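Local coordinates for protein putative SnoaL-like polyketide cyclase (Shewanella putrefaciens, PDB 3GZB) that is of unknown function but may act as a polyketide cyclase of the SnoaL-like type, with the cone-shaped fold of the NTF2 clan, at residues V27-A32 with T43-D48. Residues are numbered along the deposited sequence; the frame is centred on the assembly and turned at random.
Sequences VKYMDA and TFYNRD
Y29 meets F44 and Y45 in a buried aromatic cluster between one turn of helix 21-34 and the loop that follows helix 38-42. Its ring turns one edge to a face of F44, a T-shaped pair with centroids 5.4 Å apart and planes at 77°; CD1 makes the closest approach, 3.7 Å from F44 CG. Farther back, the CB of Y29 sits almost over the middle of the same face, 4.0 Å from the ring centroid, a CH-pi contact. A phenylalanine suits this place because its flat, wholly apolar face can take both the methylene and the ring edge. With CG anti to the backbone N (chi1 174°), the Y29 side chain reaches past F44 to Y45, where the two OH atoms hydrogen-bond at 2.7 Å. These ring planes stand at 76°, each hydroxyl near the other ring's plane at its edge, and Y29 CE1 rests 3.8 Å from Y45 CE1. Tyrosine suits both places because its ring packs as an apolar surface while the phenol oxygen can be satisfied by a hydrogen bond in the interior. The setting is the cone-like alpha+beta fold of the NTF2 clan, in which helices pack against a curved sheet; Y29 OH also bonds H138 ND1 on strand 134-142. K28 CB lies 4.2 Å from F44 CZ; lysine fits here because its methylene lies by the ring while the extended chain carries the ammonium away to the exposed side. Around this shell, L41 and V135 pack on Y29, and I66, I67 and L70 of helix 63-73 on Y45; backbone hydrogen bonding with V135 ties F44 to the sheet.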
ATOM      1  N   VAL A  27      -7.552   2.933 -13.195  1.00  8.28           N
ATOM      2  CA  VAL A  27      -8.034   4.301 -13.263  1.00  9.33           C
ATOM      3  C   VAL A  27      -9.555   4.345 -13.510  1.00  9.51           C
ATOM      4  O   VAL A  27     -10.301   5.114 -12.856  1.00  9.47           O
ATOM      5  CB  VAL A  27      -7.275   5.118 -14.307  1.00  9.35           C
ATOM      6  CG1 VAL A  27      -7.879   6.510 -14.503  1.00 10.85           C
ATOM      7  CG2 VAL A  27      -5.757   5.217 -13.941  1.00 11.84           C
ATOM      8  N   LYS A  28     -10.047   3.555 -14.444  1.00  9.63           N
ATOM      9  CA  LYS A  28     -11.497   3.488 -14.732  0.50  8.75           C
ATOM     10  C   LYS A  28     -12.300   3.109 -13.496  1.00 10.05           C
ATOM     11  O   LYS A  28     -13.331   3.720 -13.185  1.00  9.54           O
ATOM     12  CB  LYS A  28     -11.771   2.480 -15.852  0.50 11.16           C
ATOM     13  CG  LYS A  28     -11.087   2.851 -17.182  0.50 11.79           C
ATOM     14  CD  LYS A  28     -11.687   2.105 -18.314  0.50 19.90           C
ATOM     15  CE  LYS A  28     -11.309   2.697 -19.653  0.50 20.85           C
ATOM     16  NZ  LYS A  28     -12.172   2.086 -20.682  0.50 18.57           N
ATOM     17  N   TYR A  29     -11.824   2.084 -12.813  1.00  8.52           N
ATOM     18  CA  TYR A  29     -12.483   1.652 -11.556  1.00  8.89           C
ATOM     19  C   TYR A  29     -12.513   2.737 -10.489  1.00  9.89           C
ATOM     20  O   TYR A  29     -13.566   3.009  -9.912  1.00  9.19           O
ATOM     21  CB  TYR A  29     -11.839   0.401 -11.059  1.00  9.25           C
ATOM     22  CG  TYR A  29     -12.294  -0.092  -9.701  1.00  8.73           C
ATOM     23  CD1 TYR A  29     -13.391  -0.903  -9.569  1.00  8.94           C
ATOM     24  CD2 TYR A  29     -11.628   0.258  -8.546  1.00  9.47           C
ATOM     25  CE1 TYR A  29     -13.742  -1.413  -8.319  1.00  9.72           C
ATOM     26  CE2 TYR A  29     -11.978  -0.214  -7.311  1.00 11.24           C
ATOM     27  CZ  TYR A  29     -13.059  -1.030  -7.189  1.00 10.14           C
ATOM     28  OH  TYR A  29     -13.434  -1.572  -5.974  1.00 10.01           O
HETATM   29  N   MSE A  30     -11.349   3.366 -10.246  1.00  7.49           N
HETATM   30  CA  MSE A  30     -11.279   4.382  -9.216  1.00  7.92           C
HETATM   31  C   MSE A  30     -12.099   5.626  -9.581  1.00 10.24           C
HETATM   32  O   MSE A  30     -12.631   6.284  -8.686  1.00  9.80           O
HETATM   33  CB  MSE A  30      -9.840   4.752  -8.925  1.00  7.98           C
HETATM   34  CG  MSE A  30      -9.032   3.627  -8.363  1.00  6.98           C
HETATM   35 SE   MSE A  30      -9.654   2.881  -6.695  0.75  9.45          SE
HETATM   36  CE  MSE A  30      -9.642   4.476  -5.599  1.00 18.16           C
ATOM     37  N   ASP A  31     -12.123   6.012 -10.847  1.00  8.96           N
ATOM     38  CA  ASP A  31     -12.973   7.144 -11.248  1.00 10.36           C
ATOM     39  C   ASP A  31     -14.447   6.793 -10.964  1.00 11.46           C
ATOM     40  O   ASP A  31     -15.174   7.621 -10.389  1.00 11.05           O
ATOM     41  CB  ASP A  31     -12.753   7.534 -12.723  1.00  9.94           C
ATOM     42  CG  ASP A  31     -11.552   8.467 -12.893  1.00 14.69           C
ATOM     43  OD1 ASP A  31     -11.184   9.095 -11.889  1.00 16.30           O
ATOM     44  OD2 ASP A  31     -10.985   8.584 -14.009  1.00 13.29           O
ATOM     45  N   ALA A  32     -14.881   5.592 -11.302  1.00  9.99           N
ATOM     46  CA  ALA A  32     -16.265   5.166 -10.978  1.00  8.96           C
ATOM     47  C   ALA A  32     -16.549   5.195  -9.484  1.00 10.72           C
ATOM     48  O   ALA A  32     -17.567   5.711  -9.028  1.00 10.60           O
ATOM     49  CB  ALA A  32     -16.579   3.764 -11.564  1.00 11.18           C
ATOM     50  N   THR A  43     -20.160  -3.465 -12.620  1.00 10.92           N
ATOM     51  CA  THR A  43     -19.571  -4.247 -13.744  1.00 10.94           C
ATOM     52  C   THR A  43     -18.199  -4.819 -13.415  1.00 10.95           C
ATOM     53  O   THR A  43     -17.754  -5.776 -14.058  1.00 11.50           O
ATOM     54  CB  THR A  43     -19.480  -3.480 -15.054  1.00 11.95           C
ATOM     55  OG1 THR A  43     -18.405  -2.557 -15.059  1.00 13.43           O
ATOM     56  CG2 THR A  43     -20.809  -2.771 -15.431  1.00 15.24           C
ATOM     57  N   PHE A  44     -17.512  -4.255 -12.419  1.00  9.69           N
ATOM     58  CA  PHE A  44     -16.203  -4.727 -12.068  1.00  9.26           C
ATOM     59  C   PHE A  44     -16.254  -5.822 -10.994  1.00 10.16           C
ATOM     60  O   PHE A  44     -15.205  -6.358 -10.621  1.00 10.93           O
ATOM     61  CB  PHE A  44     -15.343  -3.590 -11.489  1.00 10.07           C
ATOM     62  CG  PHE A  44     -14.819  -2.626 -12.517  1.00 10.19           C
ATOM     63  CD1 PHE A  44     -15.540  -1.490 -12.862  1.00 10.63           C
ATOM     64  CD2 PHE A  44     -13.583  -2.833 -13.104  1.00 11.87           C
ATOM     65  CE1 PHE A  44     -15.006  -0.594 -13.810  1.00 12.42           C
ATOM     66  CE2 PHE A  44     -13.083  -1.934 -14.045  1.00 11.08           C
ATOM     67  CZ  PHE A  44     -13.786  -0.843 -14.388  1.00 12.03           C
ATOM     68  N   TYR A  45     -17.442  -6.192 -10.510  1.00  8.90           N
ATOM     69  CA  TYR A  45     -17.533  -7.184  -9.446  1.00  9.19           C
ATOM     70  C   TYR A  45     -18.308  -8.418  -9.893  1.00 10.51           C
ATOM     71  O   TYR A  45     -19.202  -8.349 -10.768  1.00 11.43           O
ATOM     72  CB  TYR A  45     -18.270  -6.624  -8.206  1.00  9.47           C
ATOM     73  CG  TYR A  45     -17.649  -5.429  -7.539  1.00  8.19           C
ATOM     74  CD1 TYR A  45     -16.282  -5.297  -7.406  1.00 10.03           C
ATOM     75  CD2 TYR A  45     -18.458  -4.419  -7.024  1.00 10.52           C
ATOM     76  CE1 TYR A  45     -15.726  -4.209  -6.750  1.00  9.47           C
ATOM     77  CE2 TYR A  45     -17.927  -3.318  -6.386  1.00 10.31           C
ATOM     78  CZ  TYR A  45     -16.543  -3.198  -6.264  1.00  9.75           C
ATOM     79  OH  TYR A  45     -16.052  -2.090  -5.590  1.00 11.04           O
ATOM     80  N   ASN A  46     -17.984  -9.547  -9.296  1.00  9.82           N
ATOM     81  CA  ASN A  46     -18.874 -10.717  -9.292  1.00 11.77           C
ATOM     82  C   ASN A  46     -19.080 -11.266  -7.898  1.00  9.13           C
ATOM     83  O   ASN A  46     -18.710 -10.597  -6.920  1.00  9.51           O
ATOM     84  CB  ASN A  46     -18.401 -11.777 -10.293  1.00 11.07           C
ATOM     85  CG  ASN A  46     -17.230 -12.564  -9.817  1.00 13.14           C
ATOM     86  OD1 ASN A  46     -16.627 -12.308  -8.765  1.00 11.97           O
ATOM     87  ND2 ASN A  46     -16.887 -13.590 -10.604  1.00 17.08           N
ATOM     88  N   ARG A  47     -19.713 -12.426  -7.755  1.00  9.96           N
ATOM     89  CA  ARG A  47     -20.048 -12.938  -6.437  1.00 10.81           C
ATOM     90  C   ARG A  47     -18.806 -13.264  -5.568  1.00 11.00           C
ATOM     91  O   ARG A  47     -18.945 -13.414  -4.358  1.00 12.01           O
ATOM     92  CB  ARG A  47     -20.931 -14.199  -6.567  1.00 10.93           C
ATOM     93  CG  ARG A  47     -20.231 -15.401  -7.129  1.00 12.58           C
ATOM     94  CD  ARG A  47     -21.253 -16.522  -7.331  1.00 20.93           C
ATOM     95  NE  ARG A  47     -20.703 -17.821  -7.684  1.00 25.78           N
ATOM     96  CZ  ARG A  47     -21.453 -18.925  -7.747  1.00 36.05           C
ATOM     97  NH1 ARG A  47     -22.760 -18.849  -7.488  1.00 25.50           N
ATOM     98  NH2 ARG A  47     -20.918 -20.102  -8.064  1.00 34.99           N
ATOM     99  N   ASP A  48     -17.630 -13.344  -6.184  1.00 10.12           N
ATOM    100  CA  ASP A  48     -16.403 -13.684  -5.476  1.00 11.74           C
ATOM    101  C   ASP A  48     -15.550 -12.454  -5.180  1.00 11.13           C
ATOM    102  O   ASP A  48     -14.553 -12.585  -4.480  1.00 11.93           O
ATOM    103  CB  ASP A  48     -15.539 -14.661  -6.302  1.00 11.23           C
ATOM    104  CG  ASP A  48     -16.251 -16.021  -6.544  1.00 14.35           C
ATOM    105  OD1 ASP A  48     -16.881 -16.533  -5.605  1.00 17.20           O
ATOM    106  OD2 ASP A  48     -16.165 -16.487  -7.689  1.00 21.77           O
TER